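Local coordinates for protein bacteriophage virulence determinant (Salmonella enterica subsp. enterica serovar Typhimurium str. 14028S, PDB 6GGO) that is probably a zinc metalloprotease effector of the PipA family, injected into host cells, where such enzymes cut NF-kappaB transcription factors, at residues Y48-P53 and W107-G112; E113-T118 and R162-Q167; K131-N136 and H166-A171. All coordinates share one frame; numbering follows the deposited sequence.

Interaction 1: Y48-P53 and W107-G112; sequences YLISGP and WLLGAG
Leu-49, the last residue of helix 45-49, reaches Trp-107 twice. Its carbonyl oxygen accepts the indole residue's backbone N at 2.9 Å and lies at the edge of the ring, in its plane. With CG turned opposite the backbone N (chi1 -180°), the leucine also sends CD1 to within 3.6 Å of Trp-107 CD1, a methyl packed on the indole. At Ile-50 the chain leaves the helix and pairs in parallel with Trp-107, and the carbonyl of Trp-107 turns back to take the N of Ser-51 at 3.0 Å. The two bonds of Trp-107 thus straddle Ile-50, as parallel pairing requires. Ile-50 sets CG2 3.8 Å from Leu-109 CB and CD1 3.9 Å from Leu-109 CD2; a beta-branched residue suits this extended, buried place. Ser-51 OG makes a weak second bond to the same Trp-107 oxygen, at a partly exposed spot where a small polar side chain is at home. Gly-52, where the chain turns a corner, gives its carbonyl oxygen to Leu-109 N at 3.1 Å, an almost straight bond (168° at the hydrogen). Pro-53 then pairs in parallel with Leu-109. Overall, this is a short parallel strand, entered straight from a helix, that pairs with strand 107-111 at the margin of the small mixed sheet beside the zinc helix.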
loop_
_atom_site.group_PDB
_atom_site.type_symbol
_atom_site.label_atom_id
_atom_site.label_comp_id
_atom_site.label_asym_id
_atom_site.label_seq_id
_atom_site.Cartn_x
_atom_site.Cartn_y
_atom_site.Cartn_z
ATOM N N TYR B 48 3.111 -1.201 -2.626
ATOM C CA TYR B 48 2.803 -2.487 -3.241
ATOM C C TYR B 48 4.067 -3.304 -3.476
ATOM O O TYR B 48 4.064 -4.530 -3.312
ATOM C CB TYR B 48 2.080 -2.285 -4.573
ATOM C CG TYR B 48 0.735 -1.597 -4.506
ATOM C CD1 TYR B 48 -0.115 -1.775 -3.424
ATOM C CD2 TYR B 48 0.310 -0.776 -5.543
ATOM C CE1 TYR B 48 -1.350 -1.148 -3.377
ATOM C CE2 TYR B 48 -0.916 -0.146 -5.505
ATOM C CZ TYR B 48 -1.743 -0.335 -4.422
ATOM O OH TYR B 48 -2.965 0.298 -4.395
ATOM N N LEU B 49 5.165 -2.637 -3.844
ATOM C CA LEU B 49 6.399 -3.316 -4.229
ATOM C C LEU B 49 7.281 -3.674 -3.039
ATOM O O LEU B 49 7.865 -4.763 -3.015
ATOM C CB LEU B 49 7.197 -2.440 -5.199
ATOM C CG LEU B 49 8.527 -3.020 -5.708
ATOM C CD1 LEU B 49 8.283 -4.231 -6.596
ATOM C CD2 LEU B 49 9.342 -1.974 -6.447
ATOM N N ILE B 50 7.411 -2.779 -2.063
ATOM C CA ILE B 50 8.365 -2.937 -0.971
ATOM C C ILE B 50 7.603 -3.048 0.341
ATOM O O ILE B 50 6.728 -2.224 0.632
ATOM C CB ILE B 50 9.367 -1.770 -0.924
ATOM C CG1 ILE B 50 10.208 -1.757 -2.198
ATOM C CG2 ILE B 50 10.276 -1.886 0.293
ATOM C CD1 ILE B 50 10.973 -0.491 -2.400
ATOM N N SER B 51 7.942 -4.067 1.131
ATOM C CA SER B 51 7.405 -4.189 2.481
ATOM C C SER B 51 8.170 -3.306 3.459
ATOM O O SER B 51 7.566 -2.567 4.244
ATOM C CB SER B 51 7.450 -5.649 2.928
ATOM O OG SER B 51 8.776 -6.148 2.890
ATOM N N GLY B 52 9.500 -3.379 3.432
ATOM C CA GLY B 52 10.329 -2.589 4.311
ATOM C C GLY B 52 11.798 -2.681 3.954
ATOM O O GLY B 52 12.171 -3.172 2.883
ATOM N N PRO B 53 12.668 -2.204 4.843
ATOM C CA PRO B 53 14.109 -2.282 4.576
ATOM C C PRO B 53 14.627 -3.705 4.712
ATOM O O PRO B 53 14.151 -4.490 5.533
ATOM C CB PRO B 53 14.728 -1.367 5.642
ATOM C CG PRO B 53 13.575 -0.698 6.349
ATOM C CD PRO B 53 12.373 -1.541 6.122
ATOM N N TRP B 107 8.879 -7.163 -1.802
ATOM C CA TRP B 107 10.332 -7.102 -1.845
ATOM C C TRP B 107 10.897 -6.308 -0.675
ATOM O O TRP B 107 10.261 -5.392 -0.151
ATOM C CB TRP B 107 10.798 -6.465 -3.156
ATOM C CG TRP B 107 10.472 -7.282 -4.357
ATOM C CD1 TRP B 107 9.270 -7.358 -4.995
ATOM C CD2 TRP B 107 11.365 -8.142 -5.073
ATOM N NE1 TRP B 107 9.358 -8.217 -6.066
ATOM C CE2 TRP B 107 10.634 -8.710 -6.133
ATOM C CE3 TRP B 107 12.710 -8.486 -4.920
ATOM C CZ2 TRP B 107 11.203 -9.603 -7.035
ATOM C CZ3 TRP B 107 13.271 -9.372 -5.813
ATOM C CH2 TRP B 107 12.518 -9.921 -6.858
ATOM N N LEU B 108 12.108 -6.680 -0.270
ATOM C CA LEU B 108 12.893 -5.891 0.667
ATOM C C LEU B 108 13.778 -4.919 -0.100
ATOM O O LEU B 108 14.320 -5.255 -1.157
ATOM C CB LEU B 108 13.753 -6.799 1.546
ATOM C CG LEU B 108 13.006 -7.602 2.611
ATOM C CD1 LEU B 108 13.885 -8.700 3.182
ATOM C CD2 LEU B 108 12.523 -6.683 3.717
ATOM N N LEU B 109 13.934 -3.715 0.442
ATOM C CA LEU B 109 14.752 -2.682 -0.183
ATOM C C LEU B 109 16.109 -2.644 0.508
ATOM O O LEU B 109 16.207 -2.289 1.687
ATOM C CB LEU B 109 14.059 -1.324 -0.115
ATOM C CG LEU B 109 14.874 -0.122 -0.608
ATOM C CD1 LEU B 109 15.411 -0.355 -2.014
ATOM C CD2 LEU B 109 14.034 1.149 -0.563
ATOM N N GLY B 110 17.154 -3.020 -0.227
ATOM C CA GLY B 110 18.506 -2.942 0.286
ATOM C C GLY B 110 19.111 -1.582 0.021
ATOM O O GLY B 110 20.057 -1.450 -0.761
ATOM N N ALA B 111 18.562 -0.559 0.671
ATOM C CA ALA B 111 19.002 0.804 0.423
ATOM C C ALA B 111 20.480 0.959 0.751
ATOM O O ALA B 111 20.960 0.488 1.785
ATOM C CB ALA B 111 18.177 1.786 1.254
ATOM N N GLY B 112 21.202 1.626 -0.147
ATOM C CA GLY B 112 22.608 1.887 0.018
ATOM C C GLY B 112 23.517 0.822 -0.562
ATOM O O GLY B 112 24.658 1.127 -0.926
#

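Interaction 2: E113-T118 and R162-Q167; sequences ENFGTT and RSFIHQ. Unlike the reference sequence in segment 162-167: Gln-167 (reference Glu). With ZN (zinc ion), chain E.
Thr-117, on the short strand 116-117, and Gln-167, on helix 160-173, mark the closest approach of the two backbones, their CA atoms 6.1 Å apart. No backbone-to-backbone hydrogen bond crosses between strand and helix; the polar link runs from the Thr-117 hydroxyl to the glutamine's side chain and carbonyl. Both residues point CB at the other segment, and the two side chains run past one another head to tail. The threonine OG1 lies 2.9 Å from Gln-167 OE1 and 3.2 Å from Gln-167 O. A compact hydroxyl on a beta-branched residue suits this buried strand position, since it can bond polar atoms where space is tight. Gln-167, where the reference sequence has glutamate, is bent at chi2 (-54°), which lays its amide beside the backbone of Gly-116 and brings NE2 3.6 Å from Phe-115 CB. The amide plane is only 26° from that of the Phe-115 ring.

Phe-115 provides the apolar half. Ser-163 CB sits over one face of its ring, 3.8 Å from the centroid and 28° off the normal, a CH-pi contact for which a short serine is well sized. Phe-164 CE1 instead meets Phe-115 CE1 at the ring edge, 3.8 Å away. Nearly a turn further along the helix from Ser-163, His-166 binds zinc through NE2 at 2.2 Å; His-170 and Asp-177 are further ligands. Strand 132-135 adjoins this contact, with Leu-135 touching both phenylalanines, while helix 64-84 packs on Phe-164 and helix 186-197 lies against His-166.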
loop_
_atom_site.group_PDB
_atom_site.type_symbol
_atom_site.label_atom_id
_atom_site.label_comp_id
_atom_site.label_asym_id
_atom_site.label_seq_id
_atom_site.Cartn_x
_atom_site.Cartn_y
_atom_site.Cartn_z
ATOM N N GLU B 113 23.043 -0.417 -0.660
ATOM C CA GLU B 113 23.870 -1.491 -1.180
ATOM C C GLU B 113 23.944 -1.412 -2.704
ATOM O O GLU B 113 23.277 -0.597 -3.348
ATOM C CB GLU B 113 23.328 -2.845 -0.726
ATOM C CG GLU B 113 23.206 -2.976 0.794
ATOM C CD GLU B 113 23.151 -4.418 1.269
ATOM O OE1 GLU B 113 23.545 -4.680 2.426
ATOM O OE2 GLU B 113 22.718 -5.290 0.487
ATOM N N ASN B 114 24.774 -2.277 -3.281
ATOM C CA ASN B 114 25.029 -2.230 -4.713
ATOM C C ASN B 114 23.831 -2.742 -5.499
ATOM O O ASN B 114 23.155 -3.690 -5.092
ATOM C CB ASN B 114 26.271 -3.048 -5.059
ATOM C CG ASN B 114 27.553 -2.337 -4.689
ATOM O OD1 ASN B 114 28.281 -2.764 -3.792
ATOM N ND2 ASN B 114 27.839 -1.240 -5.382
ATOM N N PHE B 115 23.591 -2.116 -6.648
ATOM C CA PHE B 115 22.454 -2.456 -7.491
ATOM C C PHE B 115 22.393 -3.951 -7.773
ATOM O O PHE B 115 23.369 -4.553 -8.227
ATOM C CB PHE B 115 22.543 -1.676 -8.801
ATOM C CG PHE B 115 22.219 -0.219 -8.657
ATOM C CD1 PHE B 115 20.918 0.195 -8.438
ATOM C CD2 PHE B 115 23.218 0.736 -8.734
ATOM C CE1 PHE B 115 20.617 1.534 -8.303
ATOM C CE2 PHE B 115 22.924 2.077 -8.600
ATOM C CZ PHE B 115 21.622 2.476 -8.383
ATOM N N GLY B 116 21.237 -4.541 -7.504
ATOM C CA GLY B 116 21.028 -5.950 -7.770
ATOM C C GLY B 116 19.653 -6.363 -7.291
ATOM O O GLY B 116 19.051 -5.716 -6.430
ATOM N N THR B 117 19.173 -7.467 -7.861
ATOM C CA THR B 117 17.847 -7.984 -7.547
ATOM C C THR B 117 17.875 -9.504 -7.572
ATOM O O THR B 117 18.378 -10.103 -8.526
ATOM C CB THR B 117 16.795 -7.467 -8.536
ATOM O OG1 THR B 117 16.808 -6.034 -8.548
ATOM C CG2 THR B 117 15.402 -7.954 -8.148
ATOM N N THR B 118 17.326 -10.117 -6.528
ATOM C CA THR B 118 17.342 -11.571 -6.375
ATOM C C THR B 118 16.236 -12.179 -7.230
ATOM O O THR B 118 15.067 -12.196 -6.836
ATOM C CB THR B 118 17.175 -11.955 -4.909
ATOM O OG1 THR B 118 15.881 -11.547 -4.448
ATOM C CG2 THR B 118 18.245 -11.286 -4.056
ATOM N N ARG B 162 17.546 5.380 -14.676
ATOM C CA ARG B 162 17.737 4.127 -15.399
ATOM C C ARG B 162 18.122 2.999 -14.450
ATOM O O ARG B 162 17.605 1.882 -14.564
ATOM C CB ARG B 162 18.805 4.304 -16.481
ATOM C CG ARG B 162 19.071 3.059 -17.327
ATOM C CD ARG B 162 20.065 3.352 -18.439
ATOM N NE ARG B 162 19.450 4.044 -19.571
ATOM C CZ ARG B 162 18.856 3.439 -20.596
ATOM N NH1 ARG B 162 18.791 2.113 -20.655
ATOM N NH2 ARG B 162 18.327 4.163 -21.573
ATOM N N SER B 163 19.023 3.274 -13.505
ATOM C CA SER B 163 19.444 2.246 -12.558
ATOM C C SER B 163 18.248 1.669 -11.812
ATOM O O SER B 163 18.082 0.447 -11.729
ATOM C CB SER B 163 20.465 2.824 -11.575
ATOM O OG SER B 163 21.559 3.413 -12.258
ATOM N N PHE B 164 17.398 2.538 -11.271
ATOM C CA PHE B 164 16.244 2.069 -10.512
ATOM C C PHE B 164 15.298 1.269 -11.400
ATOM O O PHE B 164 14.916 0.143 -11.065
ATOM C CB PHE B 164 15.528 3.260 -9.879
ATOM C CG PHE B 164 16.168 3.745 -8.606
ATOM C CD1 PHE B 164 17.547 3.764 -8.472
ATOM C CD2 PHE B 164 15.386 4.191 -7.546
ATOM C CE1 PHE B 164 18.139 4.207 -7.307
ATOM C CE2 PHE B 164 15.974 4.638 -6.376
ATOM C CZ PHE B 164 17.356 4.646 -6.257
ATOM N N ILE B 165 14.927 1.830 -12.554
ATOM C CA ILE B 165 14.007 1.142 -13.457
ATOM C C ILE B 165 14.552 -0.230 -13.819
ATOM O O ILE B 165 13.822 -1.228 -13.814
ATOM C CB ILE B 165 13.752 1.992 -14.715
ATOM C CG1 ILE B 165 12.989 3.272 -14.361
ATOM C CG2 ILE B 165 13.006 1.185 -15.774
ATOM C CD1 ILE B 165 11.537 3.055 -13.910
ATOM N N HIS B 166 15.845 -0.301 -14.141
ATOM C CA HIS B 166 16.447 -1.574 -14.515
ATOM C C HIS B 166 16.213 -2.621 -13.436
ATOM O O HIS B 166 15.677 -3.701 -13.704
ATOM C CB HIS B 166 17.942 -1.385 -14.772
ATOM C CG HIS B 166 18.629 -2.621 -15.262
ATOM N ND1 HIS B 166 18.660 -2.977 -16.592
ATOM C CD2 HIS B 166 19.297 -3.593 -14.596
ATOM C CE1 HIS B 166 19.323 -4.112 -16.727
ATOM N NE2 HIS B 166 19.720 -4.506 -15.531
ATOM N N GLN B 167 16.596 -2.305 -12.199
ATOM C CA GLN B 167 16.418 -3.256 -11.106
ATOM C C GLN B 167 14.947 -3.565 -10.855
ATOM O O GLN B 167 14.608 -4.693 -10.483
ATOM C CB GLN B 167 17.068 -2.715 -9.831
ATOM C CG GLN B 167 18.567 -2.472 -9.951
ATOM C CD GLN B 167 19.323 -3.694 -10.436
ATOM O OE1 GLN B 167 18.931 -4.831 -10.168
ATOM N NE2 GLN B 167 20.413 -3.465 -11.160
HETATM ZN ZN ZN E . 20.359 -6.417 -14.521
#

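Interaction 3: K131-N136 and H166-A171; sequences KVIALN and HQVVHA. Unlike the reference sequence in segment 166-171: Gln-167 (reference Glu). With ZN (zinc ion), chain E.
Ile-133 and Gln-167 meet where a sheet strand lies against a helix that matches the HExxH signature of zincin metalloproteases except at Gln-167, where the reference has glutamate; the match is consistent with membership of that group. Strand 132-135 and helix segment 166-171 run antiparallel, at 176° with axes 9.0 Å apart, and no hydrogen bond crosses between them.

Apolar contact does the joining. Ile-133 turns CG1 away from its backbone N (chi1 -180°), and the extended branch drives CD1 into the helix surface. There CD1 lies 3.9 Å from Gln-167 CB, 4.0 Å from Val-168 CG2 and 4.4 Å from Ala-171 CB, so a single methyl touches residues on successive turns. A long isoleucine branch spans the gap, while the small Ala-171 allows the helix to approach. Leu-135 adds CD2, 4.0 Å from Gln-167 CB, alongside the aliphatic part of that side chain; the polar end of Gln-167 is engaged by Thr-117. All the residues that touch here are buried.

In metal binding, the histidine rings turn to the zinc and do not touch segment 131-136. His-170 follows His-166 at the i, i+4 spacing that puts both on one ion. Strand 132-135 packs against this helix and gives the metal no ligand. The second histidine is held at both ring nitrogens: His-170 ND1 is hydrogen-bonded to Leu-175 O, and NE2 binds zinc at 2.2 Å.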
loop_
_atom_site.group_PDB
_atom_site.type_symbol
_atom_site.label_atom_id
_atom_site.label_comp_id
_atom_site.label_asym_id
_atom_site.label_seq_id
_atom_site.Cartn_x
_atom_site.Cartn_y
_atom_site.Cartn_z
ATOM N N LYS B 131 13.499 -11.991 -0.762
ATOM C CA LYS B 131 13.393 -11.172 -1.962
ATOM C C LYS B 131 13.827 -9.751 -1.628
ATOM O O LYS B 131 13.178 -9.072 -0.822
ATOM C CB LYS B 131 11.962 -11.182 -2.501
ATOM C CG LYS B 131 11.440 -12.565 -2.851
ATOM C CD LYS B 131 10.422 -12.520 -3.984
ATOM C CE LYS B 131 9.148 -11.798 -3.573
ATOM N NZ LYS B 131 8.133 -11.799 -4.665
ATOM N N VAL B 132 14.923 -9.306 -2.241
ATOM C CA VAL B 132 15.483 -7.989 -1.974
ATOM C C VAL B 132 15.832 -7.320 -3.297
ATOM O O VAL B 132 16.198 -7.979 -4.276
ATOM C CB VAL B 132 16.719 -8.064 -1.040
ATOM C CG1 VAL B 132 16.820 -9.434 -0.378
ATOM C CG2 VAL B 132 18.011 -7.721 -1.779
ATOM N N ILE B 133 15.733 -5.994 -3.309
ATOM C CA ILE B 133 16.096 -5.168 -4.455
ATOM C C ILE B 133 17.007 -4.061 -3.937
ATOM O O ILE B 133 16.557 -3.161 -3.218
ATOM C CB ILE B 133 14.863 -4.596 -5.178
ATOM C CG1 ILE B 133 15.296 -3.746 -6.377
ATOM C CG2 ILE B 133 13.965 -3.800 -4.227
ATOM C CD1 ILE B 133 14.152 -3.319 -7.269
ATOM N N ALA B 134 18.290 -4.142 -4.275
ATOM C CA ALA B 134 19.294 -3.239 -3.728
ATOM C C ALA B 134 19.436 -2.004 -4.607
ATOM O O ALA B 134 19.617 -2.115 -5.823
ATOM C CB ALA B 134 20.638 -3.951 -3.604
ATOM N N LEU B 135 19.356 -0.831 -3.985
ATOM C CA LEU B 135 19.510 0.442 -4.669
ATOM C C LEU B 135 20.444 1.327 -3.857
ATOM O O LEU B 135 20.675 1.094 -2.668
ATOM C CB LEU B 135 18.161 1.145 -4.867
ATOM C CG LEU B 135 17.067 0.322 -5.550
ATOM C CD1 LEU B 135 15.740 1.050 -5.504
ATOM C CD2 LEU B 135 17.445 0.024 -6.988
ATOM N N ASN B 136 20.980 2.354 -4.511
ATOM C CA ASN B 136 21.825 3.309 -3.812
ATOM C C ASN B 136 21.814 4.632 -4.562
ATOM O O ASN B 136 21.496 4.693 -5.752
ATOM C CB ASN B 136 23.259 2.786 -3.677
ATOM C CG ASN B 136 23.865 2.382 -5.013
ATOM O OD1 ASN B 136 24.146 3.230 -5.863
ATOM N ND2 ASN B 136 24.068 1.082 -5.204
ATOM N N HIS B 166 15.845 -0.301 -14.141
ATOM C CA HIS B 166 16.447 -1.574 -14.515
ATOM C C HIS B 166 16.213 -2.621 -13.436
ATOM O O HIS B 166 15.677 -3.701 -13.704
ATOM C CB HIS B 166 17.942 -1.385 -14.772
ATOM C CG HIS B 166 18.629 -2.621 -15.262
ATOM N ND1 HIS B 166 18.660 -2.977 -16.592
ATOM C CD2 HIS B 166 19.297 -3.593 -14.596
ATOM C CE1 HIS B 166 19.323 -4.112 -16.727
ATOM N NE2 HIS B 166 19.720 -4.506 -15.531
ATOM N N GLN B 167 16.596 -2.305 -12.199
ATOM C CA GLN B 167 16.418 -3.256 -11.106
ATOM C C GLN B 167 14.947 -3.565 -10.855
ATOM O O GLN B 167 14.608 -4.693 -10.483
ATOM C CB GLN B 167 17.068 -2.715 -9.831
ATOM C CG GLN B 167 18.567 -2.472 -9.951
ATOM C CD GLN B 167 19.323 -3.694 -10.436
ATOM O OE1 GLN B 167 18.931 -4.831 -10.168
ATOM N NE2 GLN B 167 20.413 -3.465 -11.160
ATOM N N VAL B 168 14.059 -2.587 -11.048
ATOM C CA VAL B 168 12.639 -2.841 -10.829
ATOM C C VAL B 168 12.106 -3.828 -11.861
ATOM O O VAL B 168 11.310 -4.717 -11.535
ATOM C CB VAL B 168 11.847 -1.518 -10.832
ATOM C CG1 VAL B 168 10.348 -1.779 -10.938
ATOM C CG2 VAL B 168 12.156 -0.712 -9.579
ATOM N N VAL B 169 12.529 -3.690 -13.122
ATOM C CA VAL B 169 12.082 -4.614 -14.162
ATOM C C VAL B 169 12.527 -6.034 -13.850
ATOM O O VAL B 169 11.827 -6.999 -14.183
ATOM C CB VAL B 169 12.593 -4.156 -15.542
ATOM C CG1 VAL B 169 12.254 -5.191 -16.610
ATOM C CG2 VAL B 169 11.992 -2.810 -15.913
ATOM N N HIS B 170 13.698 -6.196 -13.231
ATOM C CA HIS B 170 14.080 -7.509 -12.727
ATOM C C HIS B 170 13.032 -8.042 -11.760
ATOM O O HIS B 170 12.663 -9.221 -11.811
ATOM C CB HIS B 170 15.443 -7.439 -12.038
ATOM C CG HIS B 170 16.607 -7.574 -12.970
ATOM N ND1 HIS B 170 16.831 -8.705 -13.724
ATOM C CD2 HIS B 170 17.625 -6.727 -13.251
ATOM C CE1 HIS B 170 17.932 -8.546 -14.437
ATOM N NE2 HIS B 170 18.433 -7.353 -14.170
ATOM N N ALA B 171 12.546 -7.182 -10.863
ATOM C CA ALA B 171 11.615 -7.622 -9.831
ATOM C C ALA B 171 10.235 -7.915 -10.408
ATOM O O ALA B 171 9.625 -8.938 -10.077
ATOM C CB ALA B 171 11.519 -6.561 -8.738
HETATM ZN ZN ZN E . 20.359 -6.417 -14.521
#

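Interaction 1 lies at the sheet's margin, while interactions 2 and 3 set two of its strands against helix 160-173. Strand 132-135 is central: Leu-108 N lies 2.7 Å from Lys-131 O, tying interaction 1 to interaction 3, and Gly-116 O lies 2.8 Å from Ala-134 N, tying interaction 2 to it on the strand's other edge. Interactions 2 and 3 share His-166 and Gln-167, and their centres are about 4 Å apart, so they seat neighbouring strands on the same zinc-binding helix. Interaction 1 is more remote, the Trp-107 side chain being about 12 Å from the zinc, yet its ring reaches inward: Trp-107 CZ2 packs 3.5 Å from Ala-171 CA and CZ3 3.5 Å from Thr-117 CG2.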